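Local coordinates for glycoside hydrolase family protein (Novosphingobium sp. PP1Y, PDB 6Q2F) that probably hydrolyses terminal alpha-L-rhamnose from glycosides and carries a sodium ion bound among carboxylates in its barrel domain, at residues E644-S649 with P675-S680; V57-M62 with G84-F89. All blocks are in the same frame, centred on the assembly; numbering follows the deposited sequence.

Contact 1 of 2, residues E644-S649 with P675-S680; sequences ESMTAS and PVIHTS. With NA (sodium ion), chain B.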
loop_
_atom_site.group_PDB
_atom_site.type_symbol
_atom_site.label_atom_id
_atom_site.label_comp_id
_atom_site.label_asym_id
_atom_site.label_seq_id
_atom_site.Cartn_x
_atom_site.Cartn_y
_atom_site.Cartn_z
ATOM N N GLU A 644 -3.070 4.559 -6.581
ATOM C CA GLU A 644 -4.507 4.464 -6.387
ATOM C C GLU A 644 -4.942 5.613 -5.479
ATOM O O GLU A 644 -4.714 5.579 -4.268
ATOM C CB GLU A 644 -4.826 3.074 -5.823
ATOM C CG GLU A 644 -6.224 2.821 -5.390
ATOM C CD GLU A 644 -6.309 1.482 -4.674
ATOM O OE1 GLU A 644 -5.389 0.662 -4.882
ATOM O OE2 GLU A 644 -7.247 1.287 -3.882
ATOM N N SER A 645 -5.553 6.644 -6.057
ATOM C CA SER A 645 -5.595 7.974 -5.447
ATOM C C SER A 645 -6.993 8.318 -4.949
ATOM O O SER A 645 -7.950 8.332 -5.727
ATOM C CB SER A 645 -5.117 9.054 -6.428
ATOM O OG SER A 645 -3.805 8.823 -6.879
HETATM N N MSE A 646 -7.085 8.629 -3.658
HETATM C CA MSE A 646 -8.207 9.361 -3.077
HETATM C C MSE A 646 -9.412 8.506 -2.859
HETATM O O MSE A 646 -10.565 8.976 -2.934
HETATM C CB MSE A 646 -8.575 10.574 -3.937
HETATM C CG MSE A 646 -7.475 11.588 -3.906
HETATM SE SE MSE A 646 -7.834 13.228 -4.878
HETATM C CE MSE A 646 -7.569 12.510 -6.493
ATOM N N THR A 647 -9.148 7.245 -2.559
ATOM C CA THR A 647 -10.211 6.378 -2.090
ATOM C C THR A 647 -10.862 7.012 -0.873
ATOM O O THR A 647 -10.179 7.573 -0.007
ATOM C CB THR A 647 -9.669 4.996 -1.743
ATOM O OG1 THR A 647 -9.012 4.452 -2.889
ATOM C CG2 THR A 647 -10.825 4.097 -1.326
ATOM N N ALA A 648 -12.188 6.952 -0.828
ATOM C CA ALA A 648 -12.963 7.548 0.244
ATOM C C ALA A 648 -14.020 6.561 0.701
ATOM O O ALA A 648 -14.580 5.810 -0.100
ATOM C CB ALA A 648 -13.627 8.851 -0.205
ATOM N N SER A 649 -14.294 6.581 1.994
ATOM C CA SER A 649 -15.244 5.666 2.604
ATOM C C SER A 649 -16.370 6.448 3.268
ATOM O O SER A 649 -16.111 7.347 4.070
ATOM C CB SER A 649 -14.523 4.764 3.615
ATOM O OG SER A 649 -15.449 3.975 4.311
ATOM N N PRO A 675 -1.055 9.895 -10.795
ATOM C CA PRO A 675 -2.229 9.516 -10.011
ATOM C C PRO A 675 -3.160 8.651 -10.851
ATOM O O PRO A 675 -3.321 8.858 -12.058
ATOM C CB PRO A 675 -2.859 10.865 -9.643
ATOM C CG PRO A 675 -1.655 11.847 -9.660
ATOM C CD PRO A 675 -0.879 11.359 -10.862
ATOM N N VAL A 676 -3.730 7.637 -10.215
ATOM C CA VAL A 676 -4.769 6.817 -10.813
ATOM C C VAL A 676 -5.974 6.976 -9.893
ATOM O O VAL A 676 -6.002 6.416 -8.787
ATOM C CB VAL A 676 -4.346 5.348 -10.975
ATOM C CG1 VAL A 676 -5.427 4.570 -11.762
ATOM C CG2 VAL A 676 -2.983 5.271 -11.703
ATOM N N ILE A 677 -6.906 7.805 -10.289
ATOM C CA ILE A 677 -8.011 8.117 -9.429
ATOM C C ILE A 677 -8.988 7.017 -9.175
ATOM O O ILE A 677 -9.516 6.462 -10.062
ATOM C CB ILE A 677 -8.743 9.376 -9.898
ATOM C CG1 ILE A 677 -7.775 10.527 -9.999
ATOM C CG2 ILE A 677 -9.874 9.720 -8.963
ATOM C CD1 ILE A 677 -8.132 11.548 -11.026
ATOM N N HIS A 678 -9.201 6.749 -7.917
ATOM C CA HIS A 678 -10.152 5.792 -7.465
ATOM C C HIS A 678 -11.409 6.553 -7.098
ATOM O O HIS A 678 -11.387 7.191 -6.093
ATOM C CB HIS A 678 -9.612 5.158 -6.213
ATOM C CG HIS A 678 -10.460 4.070 -5.666
ATOM N ND1 HIS A 678 -11.656 4.304 -5.046
ATOM C CD2 HIS A 678 -10.281 2.739 -5.642
ATOM C CE1 HIS A 678 -12.189 3.164 -4.686
ATOM N NE2 HIS A 678 -11.372 2.199 -5.031
ATOM N N THR A 679 -12.503 6.485 -7.848
ATOM C CA THR A 679 -12.676 5.810 -9.109
ATOM C C THR A 679 -13.655 6.547 -10.002
ATOM O O THR A 679 -14.267 7.491 -9.633
ATOM C CB THR A 679 -13.389 4.451 -9.041
ATOM O OG1 THR A 679 -14.080 4.276 -7.827
ATOM C CG2 THR A 679 -12.548 3.396 -9.348
ATOM N N SER A 680 -13.774 6.038 -11.199
ATOM C CA SER A 680 -14.649 6.498 -12.183
ATOM C C SER A 680 -15.477 5.290 -12.581
ATOM O O SER A 680 -15.191 4.634 -13.532
ATOM C CB SER A 680 -13.869 7.035 -13.352
ATOM O OG SER A 680 -14.669 7.735 -14.215
HETATM NA NA NA B . -4.933 -1.532 -3.609
#
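Ser645 is held to the neighbouring strand from both ends of its backbone: its N donates to Val676 O at 2.8 Å, and its O accepts His678 N at 3.0 Å along a nearly straight N-H...O line (169°). The extended side chain of Glu644, with CG opposite the backbone N (chi1 173°), brings OE1 of Glu644 to the sodium ion at 2.6 Å; Asp503, Ser504, Glu583 and Glu586 complete the site. In this parallel register Glu644 faces Val676 and Ser645 faces Ile677, with the CA of Glu644 adding a C-H...O contact to Val676 O. The hydroxyl of Ser645 rests against the ring of Pro675 but finds its polar partners in Glu667 of helix 657-670 and the carbonyl of Ala643. Strand 642-649, that helix and strand 674-677 make a right-handed beta-alpha-beta unit of a (beta/alpha)8 barrel. The second carboxylate oxygen, OE2 of Glu644, lies 3.8 Å from CD2 of His678, and the two side chains run alongside each other, carboxylate and imidazole planes 20° apart. Thr647 sits over one face of the same imidazole: OG1 of Thr647 stands above the rim, 3.2 Å from CG of His678, while the methyl CG2 makes a CH-pi contact 4.0 Å from the ring centroid. ND1 of His678 is hydrogen-bonded to Gly698 O, which helps fix the ring's rotation. An alanine in place of His678 would probably leave the Gly698 carbonyl without this donor and open a gap under Thr647, beside the sodium-binding carboxylate. On the side of Ile677, CE of selenomethionine Met646 meets CG1 of Ile677 at 4.0 Å, and the Met646 side chain also touches Leu660 and Ile664 of helix 657-670.

Contact 2 of 2, residues V57-M62 with G84-F89; sequences VWWHWM and GGLQNF
Phe89 and Trp58 both carry CG beside the backbone N (chi1 -56° in Phe89), which aims the edge of the phenyl ring at the indole face in an edge-to-face pair, planes 68° apart and CE2 of Phe89 3.3 Å from CD2 of Trp58. The phenyl ring also lies in an offset stack with the His60 ring, CD2 of Phe89 over its face, 3.4 Å from NE2 of His60. At the indole's edge, NE1 of Trp58 donates to OE1 of Gln87 at 2.8 Å, the acceptor slightly tilted from the ring plane, and this tie limits rotation of both groups. Trp59 O accepts from ND2 of Asn88 at 3.0 Å, almost in line with its C=O, together with a weak bond from Phe89 N. The same ND2 lies over the face of Trp61. On the sheet face opposite Trp58 and Phe89, shared by Trp59, Leu86 and Asn88, CD1 of Leu86 covers the Trp59 indole, 3.8 Å from the centroid of its six-membered ring; NE1 of Trp59 is hydrogen-bonded to Asp74 of helix 68-81. Backbone bonds run the length of the pair, ending with Trp61 N to Phe89 O at 2.7 Å. Two parallel strands joined through helix 68-81 are characteristic of a beta-alpha-beta crossover, here the first two strands of the (beta/alpha)8 barrel, with the Trp58, His60 and Phe89 aromatic cluster turned to its interior.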
loop_
_atom_site.group_PDB
_atom_site.type_symbol
_atom_site.label_atom_id
_atom_site.label_comp_id
_atom_site.label_asym_id
_atom_site.label_seq_id
_atom_site.Cartn_x
_atom_site.Cartn_y
_atom_site.Cartn_z
ATOM N N VAL A 57 -7.697 6.885 -14.466
ATOM C CA VAL A 57 -8.750 6.569 -13.505
ATOM C C VAL A 57 -8.979 5.062 -13.478
ATOM O O VAL A 57 -8.780 4.356 -14.466
ATOM C CB VAL A 57 -10.081 7.298 -13.815
ATOM C CG1 VAL A 57 -9.850 8.812 -13.883
ATOM C CG2 VAL A 57 -10.689 6.759 -15.090
ATOM N N TRP A 58 -9.393 4.569 -12.325
ATOM C CA TRP A 58 -9.988 3.255 -12.263
ATOM C C TRP A 58 -11.428 3.354 -12.761
ATOM O O TRP A 58 -12.112 4.368 -12.570
ATOM C CB TRP A 58 -9.928 2.699 -10.837
ATOM C CG TRP A 58 -8.580 2.097 -10.533
ATOM C CD1 TRP A 58 -7.469 2.151 -11.324
ATOM C CD2 TRP A 58 -8.218 1.315 -9.387
ATOM N NE1 TRP A 58 -6.435 1.467 -10.734
ATOM C CE2 TRP A 58 -6.871 0.939 -9.551
ATOM C CE3 TRP A 58 -8.909 0.878 -8.253
ATOM C CZ2 TRP A 58 -6.188 0.175 -8.607
ATOM C CZ3 TRP A 58 -8.231 0.113 -7.315
ATOM C CH2 TRP A 58 -6.889 -0.239 -7.503
ATOM N N TRP A 59 -11.884 2.294 -13.426
ATOM C CA TRP A 59 -13.134 2.338 -14.200
ATOM C C TRP A 59 -13.886 1.025 -13.976
ATOM O O TRP A 59 -13.831 0.100 -14.789
ATOM C CB TRP A 59 -12.814 2.586 -15.669
ATOM C CG TRP A 59 -13.969 2.777 -16.590
ATOM C CD1 TRP A 59 -15.006 3.683 -16.471
ATOM C CD2 TRP A 59 -14.144 2.132 -17.850
ATOM N NE1 TRP A 59 -15.831 3.593 -17.574
ATOM C CE2 TRP A 59 -15.322 2.648 -18.430
ATOM C CE3 TRP A 59 -13.430 1.148 -18.535
ATOM C CZ2 TRP A 59 -15.794 2.213 -19.661
ATOM C CZ3 TRP A 59 -13.910 0.703 -19.750
ATOM C CH2 TRP A 59 -15.076 1.243 -20.307
ATOM N N HIS A 60 -14.588 0.948 -12.853
ATOM C CA HIS A 60 -15.242 -0.287 -12.446
ATOM C C HIS A 60 -16.541 -0.493 -13.212
ATOM O O HIS A 60 -17.365 0.415 -13.305
ATOM C CB HIS A 60 -15.533 -0.271 -10.947
ATOM C CG HIS A 60 -14.310 -0.357 -10.088
ATOM N ND1 HIS A 60 -13.559 0.749 -9.750
ATOM C CD2 HIS A 60 -13.725 -1.415 -9.477
ATOM C CE1 HIS A 60 -12.553 0.371 -8.979
ATOM N NE2 HIS A 60 -12.631 -0.936 -8.800
ATOM N N TRP A 61 -16.720 -1.691 -13.754
ATOM C CA TRP A 61 -17.996 -2.128 -14.306
ATOM C C TRP A 61 -18.772 -2.813 -13.185
ATOM O O TRP A 61 -18.393 -3.895 -12.740
ATOM C CB TRP A 61 -17.777 -3.085 -15.478
ATOM C CG TRP A 61 -17.299 -2.434 -16.739
ATOM C CD1 TRP A 61 -16.950 -1.138 -16.912
ATOM C CD2 TRP A 61 -17.119 -3.078 -18.006
ATOM N NE1 TRP A 61 -16.558 -0.919 -18.212
ATOM C CE2 TRP A 61 -16.660 -2.103 -18.904
ATOM C CE3 TRP A 61 -17.286 -4.397 -18.461
ATOM C CZ2 TRP A 61 -16.394 -2.391 -20.247
ATOM C CZ3 TRP A 61 -17.038 -4.672 -19.781
ATOM C CH2 TRP A 61 -16.589 -3.671 -20.663
HETATM N N MSE A 62 -19.845 -2.176 -12.720
HETATM C CA MSE A 62 -20.524 -2.616 -11.510
HETATM C C MSE A 62 -21.574 -3.710 -11.781
HETATM O O MSE A 62 -22.680 -3.406 -12.214
HETATM C CB MSE A 62 -21.196 -1.424 -10.810
HETATM C CG MSE A 62 -20.257 -0.337 -10.268
HETATM SE SE MSE A 62 -18.723 -1.039 -9.302
HETATM C CE MSE A 62 -19.795 -1.957 -7.954
ATOM N N GLY A 84 -5.881 10.687 -19.012
ATOM C CA GLY A 84 -4.957 10.049 -19.929
ATOM C C GLY A 84 -5.168 8.554 -20.104
ATOM O O GLY A 84 -4.588 7.936 -20.998
ATOM N N GLY A 85 -5.971 7.945 -19.253
ATOM C CA GLY A 85 -6.147 6.508 -19.367
ATOM C C GLY A 85 -7.070 6.001 -18.287
ATOM O O GLY A 85 -7.539 6.758 -17.429
ATOM N N LEU A 86 -7.330 4.704 -18.347
ATOM C CA LEU A 86 -8.348 4.123 -17.489
ATOM C C LEU A 86 -8.028 2.655 -17.282
ATOM O O LEU A 86 -7.441 2.007 -18.145
ATOM C CB LEU A 86 -9.753 4.299 -18.088
ATOM C CG LEU A 86 -10.147 3.507 -19.340
ATOM C CD1 LEU A 86 -11.604 3.863 -19.662
ATOM C CD2 LEU A 86 -9.269 3.818 -20.569
ATOM N N GLN A 87 -8.409 2.143 -16.122
ATOM C CA GLN A 87 -8.059 0.781 -15.730
ATOM C C GLN A 87 -9.352 0.073 -15.363
ATOM O O GLN A 87 -9.985 0.404 -14.357
ATOM C CB GLN A 87 -7.038 0.802 -14.588
ATOM C CG GLN A 87 -5.866 1.789 -14.888
ATOM C CD GLN A 87 -4.599 1.545 -14.061
ATOM O OE1 GLN A 87 -4.653 1.124 -12.919
ATOM N NE2 GLN A 87 -3.457 1.844 -14.644
ATOM N N ASN A 88 -9.759 -0.861 -16.206
ATOM C CA ASN A 88 -11.059 -1.497 -16.087
ATOM C C ASN A 88 -11.053 -2.613 -15.048
ATOM O O ASN A 88 -10.072 -3.338 -14.906
ATOM C CB ASN A 88 -11.489 -2.059 -17.445
ATOM C CG ASN A 88 -12.847 -2.738 -17.388
ATOM O OD1 ASN A 88 -12.991 -3.903 -17.759
ATOM N ND2 ASN A 88 -13.840 -2.026 -16.879
ATOM N N PHE A 89 -12.178 -2.760 -14.345
ATOM C CA PHE A 89 -12.453 -3.907 -13.487
ATOM C C PHE A 89 -13.872 -4.365 -13.742
ATOM O O PHE A 89 -14.797 -3.537 -13.788
ATOM C CB PHE A 89 -12.325 -3.573 -11.998
ATOM C CG PHE A 89 -11.002 -3.002 -11.610
ATOM C CD1 PHE A 89 -9.951 -3.836 -11.304
ATOM C CD2 PHE A 89 -10.815 -1.625 -11.548
ATOM C CE1 PHE A 89 -8.721 -3.308 -10.932
ATOM C CE2 PHE A 89 -9.586 -1.092 -11.184
ATOM C CZ PHE A 89 -8.545 -1.929 -10.872
#

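In the fold
Contact 2 joins the first two strands of the barrel and contact 1 the last two, so their meeting closes it: strands 674-677 and 56-62 are parallel neighbours. Probable hydrogen bonds make the seam, Trp58 N to Ile677 O at 3.0 Å and Ser680 N to Trp58 O at 2.7 Å. The centres of the two contacts are about 11 Å apart. The sodium site lies on the interior side of this wall: Glu644 of contact 1 binds the ion directly, while the side chain of Trp58, which also touches Glu644, has its nearest atom about 5 Å from it. This carboxylate-rich centre is consistent with a glycosidase active site.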